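Long-range contacts in nitrite oxidoreductase subunit A (Kuenenia stuttgartiensis, PDB 7B04), which belongs to the molybdopterin oxidoreductase family, resembles the subunit NarG, and holds a molybdenum atom, two MD1 groups and an iron/sulfur cluster: residues V332-Y337 with D345-I350; G306-E311 with S338-K343; R132-R137 with V728-D733. All blocks are in the same frame, centred on the assembly; numbering follows the deposited sequence.

Interaction 1. Residues V332-Y337 with D345-I350; sequences VITPEY and DYWIPI. With MD1 (phosphoric acid 4-(2-amino-4-oxo-3,4,5,6,-tetrahydro-pteridin-6-yl)-2-hydroxy-3,4-dimercapto-but-3-en-yl ester guanylate ester), chain C.
The indole of W347 reaches across to the 332-337 segment and lies among its carbonyl groups. CG stands anti to the backbone N (chi1 169°), which swings the ring toward T334 and E336. NE1 gives a weak, bent hydrogen bond to T334 O (2.9 Å), and T334 OG1 lies 3.0 Å from the same NE1. The T334 hydroxyl itself donates to E336 O, approaching it in the carbonyl plane, and so ties the turn of backbone that curves round the rim of the indole. One face of W347 receives the edge of Y337, CD1 first, in an edge-to-face pair whose ring centroids are 5.6 Å apart. P349 CG covers the opposite face near its rim. Alongside the indole the backbones run side by side: I348 N donates an almost straight bond to V332 O (3.0 Å), while T334 N to I348 O is weak. I333 and I348 point the same way, with CG1 of I333 on CD1 of I348.

V332 and W347 form a parallel bridge at the edge of a five-stranded sheet of order 3-2-1-4-5, the Rossmann-like arrangement of dinucleotide-binding folds. As in those folds, the segment after strand 329-332 meets the nucleotide. The E336 carboxylate faces the ribose of MD1, OE2 accepting hydroxyl O3' (2.5 Å); OE1 approaches O2' so closely that the modelled length is doubtful. The chain bends at chi2 (-112°) on its way to the ribose. The amino group N2 of the guanine donates to I333 O (2.5 Å), and P335 CD packs on N3 of the same base. Further out, the Y337 hydroxyl bonds to H164 of subunit B, and Y346 and W347 pair antiparallel with a strand of that subunit, carrying the sheet across the interface.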
loop_
_atom_site.group_PDB
_atom_site.type_symbol
_atom_site.label_atom_id
_atom_site.label_comp_id
_atom_site.label_asym_id
_atom_site.label_seq_id
_atom_site.Cartn_x
_atom_site.Cartn_y
_atom_site.Cartn_z
ATOM N N VAL B 332 -0.540 -7.909 20.241
ATOM C CA VAL B 332 0.435 -8.007 19.162
ATOM C C VAL B 332 1.781 -8.364 19.777
ATOM O O VAL B 332 2.223 -7.715 20.731
ATOM C CB VAL B 332 0.537 -6.696 18.356
ATOM C CG1 VAL B 332 1.651 -6.789 17.326
ATOM C CG2 VAL B 332 -0.790 -6.388 17.682
ATOM N N ILE B 333 2.429 -9.389 19.236
ATOM C CA ILE B 333 3.691 -9.898 19.774
ATOM C C ILE B 333 4.713 -9.813 18.646
ATOM O O ILE B 333 4.903 -10.760 17.882
ATOM C CB ILE B 333 3.562 -11.330 20.299
ATOM C CG1 ILE B 333 2.456 -11.422 21.350
ATOM C CG2 ILE B 333 4.890 -11.815 20.867
ATOM C CD1 ILE B 333 2.045 -12.841 21.673
ATOM N N THR B 334 5.413 -8.687 18.556
ATOM C CA THR B 334 6.356 -8.455 17.474
ATOM C C THR B 334 7.604 -7.786 18.028
ATOM O O THR B 334 7.539 -7.100 19.056
ATOM C CB THR B 334 5.756 -7.581 16.357
ATOM O OG1 THR B 334 5.272 -6.350 16.909
ATOM C CG2 THR B 334 4.621 -8.306 15.644
ATOM N N PRO B 335 8.754 -7.974 17.377
ATOM C CA PRO B 335 9.957 -7.252 17.813
ATOM C C PRO B 335 9.836 -5.753 17.634
ATOM O O PRO B 335 10.395 -4.995 18.436
ATOM C CB PRO B 335 11.061 -7.838 16.924
ATOM C CG PRO B 335 10.336 -8.306 15.705
ATOM C CD PRO B 335 9.017 -8.818 16.198
ATOM N N GLU B 336 9.123 -5.306 16.608
ATOM C CA GLU B 336 8.940 -3.894 16.320
ATOM C C GLU B 336 7.590 -3.413 16.833
ATOM O O GLU B 336 6.680 -4.201 17.098
ATOM C CB GLU B 336 9.025 -3.647 14.812
ATOM C CG GLU B 336 7.709 -3.909 14.087
ATOM C CD GLU B 336 7.764 -5.116 13.173
ATOM O OE1 GLU B 336 8.247 -6.179 13.615
ATOM O OE2 GLU B 336 7.309 -5.010 12.014
ATOM N N TYR B 337 7.476 -2.095 16.985
ATOM C CA TYR B 337 6.180 -1.467 17.232
ATOM C C TYR B 337 5.574 -1.203 15.861
ATOM O O TYR B 337 5.783 -0.152 15.253
ATOM C CB TYR B 337 6.321 -0.198 18.061
ATOM C CG TYR B 337 4.992 0.374 18.497
ATOM C CD1 TYR B 337 4.257 -0.221 19.516
ATOM C CD2 TYR B 337 4.464 1.500 17.883
ATOM C CE1 TYR B 337 3.035 0.295 19.912
ATOM C CE2 TYR B 337 3.245 2.022 18.273
ATOM C CZ TYR B 337 2.536 1.418 19.286
ATOM O OH TYR B 337 1.324 1.942 19.673
ATOM N N ASP B 345 -4.093 -3.867 22.762
ATOM C CA ASP B 345 -4.267 -3.458 24.150
ATOM C C ASP B 345 -2.930 -3.407 24.874
ATOM O O ASP B 345 -2.726 -2.552 25.745
ATOM C CB ASP B 345 -5.223 -4.423 24.853
ATOM C CG ASP B 345 -6.678 -4.015 24.713
ATOM O OD1 ASP B 345 -7.157 -3.200 25.527
ATOM O OD2 ASP B 345 -7.342 -4.501 23.775
ATOM N N TYR B 346 -2.018 -4.316 24.534
ATOM C CA TYR B 346 -0.671 -4.323 25.092
ATOM C C TYR B 346 0.256 -5.007 24.097
ATOM O O TYR B 346 -0.081 -6.070 23.566
ATOM C CB TYR B 346 -0.628 -5.018 26.462
ATOM C CG TYR B 346 -1.347 -6.349 26.557
ATOM C CD1 TYR B 346 -2.729 -6.410 26.701
ATOM C CD2 TYR B 346 -0.640 -7.545 26.543
ATOM C CE1 TYR B 346 -3.385 -7.622 26.802
ATOM C CE2 TYR B 346 -1.289 -8.762 26.646
ATOM C CZ TYR B 346 -2.659 -8.795 26.778
ATOM O OH TYR B 346 -3.305 -10.006 26.878
ATOM N N TRP B 347 1.408 -4.392 23.842
ATOM C CA TRP B 347 2.372 -4.892 22.869
ATOM C C TRP B 347 3.489 -5.646 23.578
ATOM O O TRP B 347 4.096 -5.124 24.520
ATOM C CB TRP B 347 2.959 -3.742 22.048
ATOM C CG TRP B 347 4.146 -4.136 21.217
ATOM C CD1 TRP B 347 4.187 -5.103 20.256
ATOM C CD2 TRP B 347 5.463 -3.571 21.274
ATOM N NE1 TRP B 347 5.447 -5.176 19.710
ATOM C CE2 TRP B 347 6.248 -4.246 20.318
ATOM C CE3 TRP B 347 6.052 -2.561 22.039
ATOM C CZ2 TRP B 347 7.591 -3.945 20.109
ATOM C CZ3 TRP B 347 7.388 -2.262 21.828
ATOM C CH2 TRP B 347 8.141 -2.951 20.871
ATOM N N ILE B 348 3.753 -6.867 23.124
ATOM C CA ILE B 348 4.783 -7.719 23.716
ATOM C C ILE B 348 6.018 -7.729 22.822
ATOM O O ILE B 348 6.019 -8.405 21.782
ATOM C CB ILE B 348 4.263 -9.148 23.940
ATOM C CG1 ILE B 348 3.062 -9.143 24.887
ATOM C CG2 ILE B 348 5.369 -10.039 24.488
ATOM C CD1 ILE B 348 2.331 -10.466 24.949
ATOM N N PRO B 349 7.075 -6.994 23.165
ATOM C CA PRO B 349 8.330 -7.132 22.420
ATOM C C PRO B 349 8.911 -8.524 22.607
ATOM O O PRO B 349 8.735 -9.161 23.648
ATOM C CB PRO B 349 9.236 -6.059 23.039
ATOM C CG PRO B 349 8.297 -5.103 23.709
ATOM C CD PRO B 349 7.157 -5.943 24.192
ATOM N N ILE B 350 9.613 -8.999 21.580
ATOM C CA ILE B 350 10.190 -10.337 21.604
ATOM C C ILE B 350 11.422 -10.351 20.714
ATOM O O ILE B 350 11.534 -9.572 19.761
ATOM C CB ILE B 350 9.158 -11.404 21.163
ATOM C CG1 ILE B 350 9.633 -12.808 21.544
ATOM C CG2 ILE B 350 8.885 -11.310 19.671
ATOM C CD1 ILE B 350 8.551 -13.857 21.478
HETATM P PB MD1 C . 2.750 -11.004 6.790
HETATM O O3B MD1 C . 4.394 -11.100 6.767
HETATM O O1B MD1 C . 2.323 -9.860 7.678
HETATM O O2B MD1 C . 2.182 -12.296 7.326
HETATM O O3A MD1 C . 2.214 -10.750 5.249
HETATM C C10 MD1 C . 2.334 -11.753 4.278
HETATM C C11 MD1 C . 1.117 -11.666 3.312
HETATM O O11 MD1 C . 0.773 -10.103 3.203
HETATM C C12 MD1 C . 1.391 -12.331 2.180
HETATM S S12 MD1 C . 2.354 -13.868 2.283
HETATM C C13 MD1 C . 0.929 -11.966 0.744
HETATM S S13 MD1 C . 1.462 -13.094 -0.574
HETATM C C14 MD1 C . 0.180 -10.803 0.356
HETATM N N15 MD1 C . 1.178 -9.580 0.640
HETATM C C16 MD1 C . 0.532 -8.332 0.649
HETATM C C15 MD1 C . 1.146 -7.114 0.057
HETATM O O14 MD1 C . 2.214 -7.170 -0.453
HETATM N N17 MD1 C . 0.401 -5.826 0.112
HETATM C C17 MD1 C . -0.992 -5.758 0.779
HETATM N N16 MD1 C . -1.710 -4.498 0.826
HETATM N N18 MD1 C . -1.616 -6.994 1.383
HETATM C C20 MD1 C . -0.911 -8.249 1.337
HETATM N N8 MD1 C . -1.445 -9.430 1.887
HETATM C C7 MD1 C . -1.216 -10.682 0.909
HETATM P PA MD1 C . 5.408 -9.984 7.434
HETATM O O1A MD1 C . 6.779 -10.178 6.838
HETATM O O2A MD1 C . 4.891 -8.605 7.104
HETATM O "O5'" MD1 C . 5.509 -10.149 9.071
HETATM C "C5'" MD1 C . 4.544 -9.545 9.879
HETATM C "C4'" MD1 C . 5.174 -9.016 11.215
HETATM O "O4'" MD1 C . 5.963 -10.130 11.973
HETATM C "C1'" MD1 C . 7.262 -9.397 12.409
HETATM N N9 MD1 C . 8.371 -10.347 12.686
HETATM C C4 MD1 C . 8.301 -11.151 13.742
HETATM N N3 MD1 C . 7.260 -11.326 14.795
HETATM C C2 MD1 C . 7.453 -12.311 15.858
HETATM N N2 MD1 C . 6.438 -12.480 16.883
HETATM N N1 MD1 C . 8.651 -13.114 15.889
HETATM C C6 MD1 C . 9.645 -12.940 14.875
HETATM O O6 MD1 C . 10.630 -13.596 14.892
HETATM C C5 MD1 C . 9.435 -11.903 13.764
HETATM N N7 MD1 C . 10.183 -11.548 12.722
HETATM C C8 MD1 C . 9.532 -10.581 12.046
HETATM C "C2'" MD1 C . 7.508 -8.681 11.387
HETATM O "O2'" MD1 C . 8.430 -7.604 11.720
HETATM C "C3'" MD1 C . 6.015 -8.081 10.979
HETATM O "O3'" MD1 C . 5.698 -6.930 11.814
#

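Interaction 2. Residues G306-E311 with S338-K343; sequences GKNLIE and SPSAQK. With MD1 (phosphoric acid 4-(2-amino-4-oxo-3,4,5,6,-tetrahydro-pteridin-6-yl)-2-hydroxy-3,4-dimercapto-but-3-en-yl ester guanylate ester), chain C.
The side-chain amide of N308 turns its oxygen to S340 and its nitrogen to P339. OD1 accepts the S340 hydroxyl (OG to OD1 2.5 Å), the donor tilted 25° from the carbonyl plane, whereas ND2 rests against P339 CD at 3.7 Å. The other flat group, the carboxylate of E311, brings OE2 against CG and CD of the same proline ring, a charged group set beside aliphatic carbon. OE1 forms a salt bridge with K1019, while OE2 has a long, weak ion pair with R919 and lies near the like charge of D147 of subunit B. I310 completes the packing on P339, CG2 lying 3.8 Å from CB as the two side chains meet at a slant.

S340 OG lies beside its own backbone N (chi1 -63°), which sets it over the start of helix 309-312. There it accepts a weak but nearly straight bond from I310 N at 3.3 Å, so the serine hydroxyl links the helix N-terminus to the N308 amide while N308 occupies the N-cap position. Such a turn after the first strand of a Rossmann-like sheet, here strand 301-304, is where dinucleotides place their phosphates. N308 N accordingly donates to phosphate oxygen O1B of MD1 (3.1 Å, angle 168°), and the helix N-terminus would probably add to the favourable field there. K307 bends at chi2 and chi3 and brings NZ to within 3.8 Å of O2B on the same phosphate. The G306 carbonyl oxygen lies against C5' of the ribose.

Both segments also meet subunit B: K343 NZ, already bonded to Q342 OE1, reaches the carbonyl oxygen of C35, I310 packs on I36 and P339 on Y170 of that subunit.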
loop_
_atom_site.group_PDB
_atom_site.type_symbol
_atom_site.label_atom_id
_atom_site.label_comp_id
_atom_site.label_asym_id
_atom_site.label_seq_id
_atom_site.Cartn_x
_atom_site.Cartn_y
_atom_site.Cartn_z
ATOM N N GLY B 306 2.952 -13.095 14.288
ATOM C CA GLY B 306 3.864 -12.894 13.184
ATOM C C GLY B 306 3.192 -12.232 12.003
ATOM O O GLY B 306 3.559 -12.482 10.849
ATOM N N LYS B 307 2.207 -11.391 12.281
ATOM C CA LYS B 307 1.452 -10.805 11.151
ATOM C C LYS B 307 1.104 -9.326 11.325
ATOM O O LYS B 307 0.680 -8.942 12.401
ATOM C CB LYS B 307 0.160 -11.610 11.021
ATOM C CG LYS B 307 -0.931 -11.009 10.169
ATOM C CD LYS B 307 -1.204 -11.826 8.961
ATOM C CE LYS B 307 -1.596 -11.000 7.767
ATOM N NZ LYS B 307 -1.485 -11.786 6.526
ATOM N N ASN B 308 1.284 -8.546 10.262
ATOM C CA ASN B 308 0.816 -7.143 10.217
ATOM C C ASN B 308 -0.552 -7.158 9.554
ATOM O O ASN B 308 -0.639 -6.870 8.384
ATOM C CB ASN B 308 1.722 -6.257 9.376
ATOM C CG ASN B 308 1.881 -4.876 9.952
ATOM O OD1 ASN B 308 0.976 -4.374 10.589
ATOM N ND2 ASN B 308 3.035 -4.285 9.761
ATOM N N LEU B 309 -1.602 -7.378 10.327
ATOM C CA LEU B 309 -2.973 -7.442 9.764
ATOM C C LEU B 309 -3.346 -6.094 9.144
ATOM O O LEU B 309 -4.022 -6.090 8.145
ATOM C CB LEU B 309 -3.936 -7.874 10.871
ATOM C CG LEU B 309 -4.937 -8.964 10.504
ATOM C CD1 LEU B 309 -4.451 -9.833 9.370
ATOM C CD2 LEU B 309 -5.288 -9.816 11.696
ATOM N N ILE B 310 -2.930 -5.001 9.775
ATOM C CA ILE B 310 -3.173 -3.597 9.351
ATOM C C ILE B 310 -2.528 -3.284 8.006
ATOM O O ILE B 310 -3.126 -2.527 7.292
ATOM C CB ILE B 310 -2.700 -2.639 10.442
ATOM C CG1 ILE B 310 -3.694 -2.580 11.593
ATOM C CG2 ILE B 310 -2.461 -1.275 9.859
ATOM C CD1 ILE B 310 -4.455 -3.831 11.752
ATOM N N GLU B 311 -1.345 -3.800 7.684
ATOM C CA GLU B 311 -0.766 -3.405 6.406
ATOM C C GLU B 311 -0.870 -4.467 5.326
ATOM O O GLU B 311 -0.609 -4.158 4.157
ATOM C CB GLU B 311 0.737 -3.101 6.525
ATOM C CG GLU B 311 1.233 -2.100 7.523
ATOM C CD GLU B 311 2.704 -1.820 7.261
ATOM O OE1 GLU B 311 3.179 -2.187 6.165
ATOM O OE2 GLU B 311 3.393 -1.263 8.133
ATOM N N SER B 338 4.824 -2.175 15.367
ATOM C CA SER B 338 4.303 -2.159 14.009
ATOM C C SER B 338 2.989 -1.396 13.957
ATOM O O SER B 338 2.400 -1.069 14.989
ATOM C CB SER B 338 4.122 -3.593 13.516
ATOM O OG SER B 338 3.107 -4.262 14.246
ATOM N N PRO B 339 2.510 -1.065 12.754
ATOM C CA PRO B 339 1.174 -0.457 12.644
ATOM C C PRO B 339 0.069 -1.304 13.242
ATOM O O PRO B 339 -0.989 -0.763 13.583
ATOM C CB PRO B 339 0.995 -0.287 11.134
ATOM C CG PRO B 339 2.373 -0.079 10.650
ATOM C CD PRO B 339 3.237 -0.995 11.475
ATOM N N SER B 340 0.276 -2.613 13.380
ATOM C CA SER B 340 -0.690 -3.446 14.078
ATOM C C SER B 340 -0.588 -3.290 15.587
ATOM O O SER B 340 -1.555 -3.583 16.296
ATOM C CB SER B 340 -0.502 -4.913 13.693
ATOM O OG SER B 340 -0.751 -5.113 12.313
ATOM N N ALA B 341 0.557 -2.822 16.087
ATOM C CA ALA B 341 0.737 -2.683 17.526
ATOM C C ALA B 341 -0.068 -1.517 18.088
ATOM O O ALA B 341 -0.405 -1.523 19.278
ATOM C CB ALA B 341 2.218 -2.522 17.857
ATOM N N GLN B 342 -0.377 -0.510 17.261
ATOM C CA GLN B 342 -1.204 0.605 17.722
ATOM C C GLN B 342 -2.519 0.103 18.290
ATOM O O GLN B 342 -2.956 0.516 19.370
ATOM C CB GLN B 342 -1.544 1.543 16.572
ATOM C CG GLN B 342 -0.452 2.224 15.822
ATOM C CD GLN B 342 -1.052 3.000 14.667
ATOM O OE1 GLN B 342 -2.270 3.000 14.485
ATOM N NE2 GLN B 342 -0.216 3.669 13.894
ATOM N N LYS B 343 -3.158 -0.809 17.561
ATOM C CA LYS B 343 -4.481 -1.293 17.905
ATOM C C LYS B 343 -4.453 -2.254 19.079
ATOM O O LYS B 343 -5.513 -2.557 19.636
ATOM C CB LYS B 343 -5.108 -1.962 16.682
ATOM C CG LYS B 343 -4.872 -1.211 15.371
ATOM C CD LYS B 343 -5.418 0.210 15.438
ATOM C CE LYS B 343 -5.542 0.826 14.055
ATOM N NZ LYS B 343 -4.261 1.388 13.553
HETATM P PB MD1 C . 2.750 -11.004 6.790
HETATM O O3B MD1 C . 4.394 -11.100 6.767
HETATM O O1B MD1 C . 2.323 -9.860 7.678
HETATM O O2B MD1 C . 2.182 -12.296 7.326
HETATM O O3A MD1 C . 2.214 -10.750 5.249
HETATM C C10 MD1 C . 2.334 -11.753 4.278
HETATM C C11 MD1 C . 1.117 -11.666 3.312
HETATM O O11 MD1 C . 0.773 -10.103 3.203
HETATM C C12 MD1 C . 1.391 -12.331 2.180
HETATM S S12 MD1 C . 2.354 -13.868 2.283
HETATM C C13 MD1 C . 0.929 -11.966 0.744
HETATM S S13 MD1 C . 1.462 -13.094 -0.574
HETATM C C14 MD1 C . 0.180 -10.803 0.356
HETATM N N15 MD1 C . 1.178 -9.580 0.640
HETATM C C16 MD1 C . 0.532 -8.332 0.649
HETATM C C15 MD1 C . 1.146 -7.114 0.057
HETATM O O14 MD1 C . 2.214 -7.170 -0.453
HETATM N N17 MD1 C . 0.401 -5.826 0.112
HETATM C C17 MD1 C . -0.992 -5.758 0.779
HETATM N N16 MD1 C . -1.710 -4.498 0.826
HETATM N N18 MD1 C . -1.616 -6.994 1.383
HETATM C C20 MD1 C . -0.911 -8.249 1.337
HETATM N N8 MD1 C . -1.445 -9.430 1.887
HETATM C C7 MD1 C . -1.216 -10.682 0.909
HETATM P PA MD1 C . 5.408 -9.984 7.434
HETATM O O1A MD1 C . 6.779 -10.178 6.838
HETATM O O2A MD1 C . 4.891 -8.605 7.104
HETATM O "O5'" MD1 C . 5.509 -10.149 9.071
HETATM C "C5'" MD1 C . 4.544 -9.545 9.879
HETATM C "C4'" MD1 C . 5.174 -9.016 11.215
HETATM O "O4'" MD1 C . 5.963 -10.130 11.973
HETATM C "C1'" MD1 C . 7.262 -9.397 12.409
HETATM N N9 MD1 C . 8.371 -10.347 12.686
HETATM C C4 MD1 C . 8.301 -11.151 13.742
HETATM N N3 MD1 C . 7.260 -11.326 14.795
HETATM C C2 MD1 C . 7.453 -12.311 15.858
HETATM N N2 MD1 C . 6.438 -12.480 16.883
HETATM N N1 MD1 C . 8.651 -13.114 15.889
HETATM C C6 MD1 C . 9.645 -12.940 14.875
HETATM O O6 MD1 C . 10.630 -13.596 14.892
HETATM C C5 MD1 C . 9.435 -11.903 13.764
HETATM N N7 MD1 C . 10.183 -11.548 12.722
HETATM C C8 MD1 C . 9.532 -10.581 12.046
HETATM C "C2'" MD1 C . 7.508 -8.681 11.387
HETATM O "O2'" MD1 C . 8.430 -7.604 11.720
HETATM C "C3'" MD1 C . 6.015 -8.081 10.979
HETATM O "O3'" MD1 C . 5.698 -6.930 11.814
#

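Interaction 3. Residues R132-R137 with V728-D733; sequences RYPLIR and VYESKD
R132 lays its aliphatic chain across the ring of Y729, CG standing almost over the ring centre in a CH-pi contact (3.6 Å to the centroid, 13° off the normal). CB and CD spread over CD1 and CE1, and the bend at chi3 (-54°) turns the guanidinium steeply to the ring, the two planes 75° apart. V728 CG1 covers the opposite face near its rim. The Y729 hydroxyl donates to the carbonyl oxygen of H200 of subunit C.

Next to this overlap E730 N donates to R132 O (3.0 Å), with the donor tilted out of the carbonyl plane. E730 is the centre of an inverse gamma turn, closed by a weak bond from S731 N to Y729 O. The turn belongs to the loop before helix 734-749, and its partner leads into strand 135-137 of a mixed sheet, so residues nearly 600 positions apart are joined here. The extended E730 side chain passes Y133, OE1 lying 3.9 Å from CB, and reaches R171 in a salt bridge next to strand 135-137.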
loop_
_atom_site.group_PDB
_atom_site.type_symbol
_atom_site.label_atom_id
_atom_site.label_comp_id
_atom_site.label_asym_id
_atom_site.label_seq_id
_atom_site.Cartn_x
_atom_site.Cartn_y
_atom_site.Cartn_z
ATOM N N ARG B 132 4.291 -4.407 -24.481
ATOM C CA ARG B 132 3.554 -3.974 -25.657
ATOM C C ARG B 132 3.463 -5.013 -26.763
ATOM O O ARG B 132 2.539 -4.932 -27.582
ATOM C CB ARG B 132 4.180 -2.699 -26.242
ATOM C CG ARG B 132 4.258 -1.537 -25.274
ATOM C CD ARG B 132 4.754 -0.285 -25.976
ATOM N NE ARG B 132 6.024 -0.510 -26.659
ATOM C CZ ARG B 132 7.212 -0.470 -26.062
ATOM N NH1 ARG B 132 7.294 -0.212 -24.765
ATOM N NH2 ARG B 132 8.318 -0.684 -26.761
ATOM N N TYR B 133 4.366 -5.986 -26.804
ATOM C CA TYR B 133 4.422 -6.949 -27.892
ATOM C C TYR B 133 5.314 -8.103 -27.459
ATOM O O TYR B 133 6.143 -7.942 -26.554
ATOM C CB TYR B 133 4.965 -6.297 -29.175
ATOM C CG TYR B 133 6.149 -5.381 -28.941
ATOM C CD1 TYR B 133 5.979 -4.009 -28.809
ATOM C CD2 TYR B 133 7.437 -5.890 -28.843
ATOM C CE1 TYR B 133 7.057 -3.169 -28.593
ATOM C CE2 TYR B 133 8.521 -5.059 -28.631
ATOM C CZ TYR B 133 8.326 -3.700 -28.505
ATOM O OH TYR B 133 9.404 -2.870 -28.290
ATOM N N PRO B 134 5.159 -9.280 -28.069
ATOM C CA PRO B 134 5.987 -10.426 -27.673
ATOM C C PRO B 134 7.469 -10.136 -27.851
ATOM O O PRO B 134 7.883 -9.461 -28.795
ATOM C CB PRO B 134 5.514 -11.544 -28.609
ATOM C CG PRO B 134 4.123 -11.157 -28.978
ATOM C CD PRO B 134 4.129 -9.659 -29.054
ATOM N N LEU B 135 8.270 -10.659 -26.926
ATOM C CA LEU B 135 9.705 -10.429 -26.910
ATOM C C LEU B 135 10.456 -11.753 -26.945
ATOM O O LEU B 135 10.053 -12.727 -26.301
ATOM C CB LEU B 135 10.128 -9.640 -25.668
ATOM C CG LEU B 135 9.632 -8.200 -25.552
ATOM C CD1 LEU B 135 9.989 -7.626 -24.189
ATOM C CD2 LEU B 135 10.224 -7.358 -26.663
ATOM N N ILE B 136 11.548 -11.777 -27.704
ATOM C CA ILE B 136 12.483 -12.893 -27.721
ATOM C C ILE B 136 13.889 -12.319 -27.613
ATOM O O ILE B 136 14.197 -11.287 -28.220
ATOM C CB ILE B 136 12.325 -13.761 -28.989
ATOM C CG1 ILE B 136 13.285 -14.953 -28.953
ATOM C CG2 ILE B 136 12.529 -12.933 -30.251
ATOM C CD1 ILE B 136 13.045 -15.964 -30.055
ATOM N N ARG B 137 14.737 -12.975 -26.828
ATOM C CA ARG B 137 16.091 -12.484 -26.616
ATOM C C ARG B 137 16.959 -12.803 -27.826
ATOM O O ARG B 137 16.855 -13.882 -28.417
ATOM C CB ARG B 137 16.694 -13.092 -25.352
ATOM C CG ARG B 137 18.008 -12.453 -24.936
ATOM C CD ARG B 137 18.498 -13.034 -23.628
ATOM N NE ARG B 137 18.664 -14.477 -23.729
ATOM C CZ ARG B 137 19.726 -15.074 -24.261
ATOM N NH1 ARG B 137 20.733 -14.355 -24.739
ATOM N NH2 ARG B 137 19.778 -16.393 -24.311
ATOM N N VAL B 728 -4.697 -2.406 -24.805
ATOM C CA VAL B 728 -3.949 -1.198 -25.130
ATOM C C VAL B 728 -2.836 -1.513 -26.121
ATOM O O VAL B 728 -2.552 -0.724 -27.031
ATOM C CB VAL B 728 -3.404 -0.558 -23.841
ATOM C CG1 VAL B 728 -2.834 0.800 -24.129
ATOM C CG2 VAL B 728 -4.504 -0.454 -22.800
ATOM N N TYR B 729 -2.196 -2.671 -25.969
ATOM C CA TYR B 729 -1.135 -3.074 -26.881
ATOM C C TYR B 729 -1.404 -4.471 -27.432
ATOM O O TYR B 729 -2.491 -5.024 -27.231
ATOM C CB TYR B 729 0.215 -3.012 -26.168
ATOM C CG TYR B 729 0.542 -1.652 -25.579
ATOM C CD1 TYR B 729 1.007 -0.619 -26.382
ATOM C CD2 TYR B 729 0.384 -1.404 -24.220
ATOM C CE1 TYR B 729 1.307 0.624 -25.849
ATOM C CE2 TYR B 729 0.680 -0.164 -23.679
ATOM C CZ TYR B 729 1.142 0.845 -24.498
ATOM O OH TYR B 729 1.440 2.080 -23.965
ATOM N N GLU B 730 -0.419 -5.055 -28.115
ATOM C CA GLU B 730 -0.572 -6.358 -28.767
ATOM C C GLU B 730 -0.511 -7.474 -27.729
ATOM O O GLU B 730 0.483 -8.190 -27.586
ATOM C CB GLU B 730 0.487 -6.543 -29.845
ATOM C CG GLU B 730 0.248 -7.746 -30.741
ATOM C CD GLU B 730 1.296 -7.884 -31.826
ATOM O OE1 GLU B 730 2.263 -7.094 -31.825
ATOM O OE2 GLU B 730 1.152 -8.785 -32.679
ATOM N N SER B 731 -1.603 -7.619 -26.986
ATOM C CA SER B 731 -1.698 -8.604 -25.919
ATOM C C SER B 731 -2.805 -9.611 -26.212
ATOM O O SER B 731 -3.734 -9.341 -26.978
ATOM C CB SER B 731 -1.956 -7.938 -24.562
ATOM O OG SER B 731 -3.266 -7.401 -24.501
ATOM N N LYS B 732 -2.675 -10.788 -25.601
ATOM C CA LYS B 732 -3.653 -11.860 -25.704
ATOM C C LYS B 732 -4.030 -12.308 -24.302
ATOM O O LYS B 732 -3.363 -11.975 -23.319
ATOM C CB LYS B 732 -3.116 -13.061 -26.490
ATOM C CG LYS B 732 -2.879 -12.841 -27.969
ATOM C CD LYS B 732 -2.499 -14.160 -28.640
ATOM C CE LYS B 732 -2.104 -13.972 -30.094
ATOM N NZ LYS B 732 -3.244 -13.540 -30.941
ATOM N N ASP B 733 -5.140 -13.031 -24.205
ATOM C CA ASP B 733 -5.511 -13.615 -22.927
ATOM C C ASP B 733 -4.586 -14.790 -22.638
ATOM O O ASP B 733 -4.150 -15.494 -23.550
ATOM C CB ASP B 733 -6.970 -14.091 -22.939
ATOM C CG ASP B 733 -7.916 -13.114 -23.644
ATOM O OD1 ASP B 733 -8.784 -12.508 -22.981
ATOM O OD2 ASP B 733 -7.784 -12.958 -24.877
#

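In the fold
Interactions 1 and 2 are buried neighbours, their centres about 9 Å apart, and draw on consecutive halves of one run, 332-343, the first packing against strand 346-347 and the second against the start of helix 309-312. They touch directly, V332 CG2 meeting S340 O, and meet different parts of the same MD1 group: guanine base and ribose in interaction 1, chiefly a phosphate of the central diphosphate in interaction 2. Aromatic and backbone contacts dominate the former, serine, asparagine and proline the latter, and both also reach subunit B. Interaction 3 lies about 47 Å from interaction 1 between centres, at the surface beside subunit C, where one CH-pi overlap and one backbone bond join segments far apart in sequence.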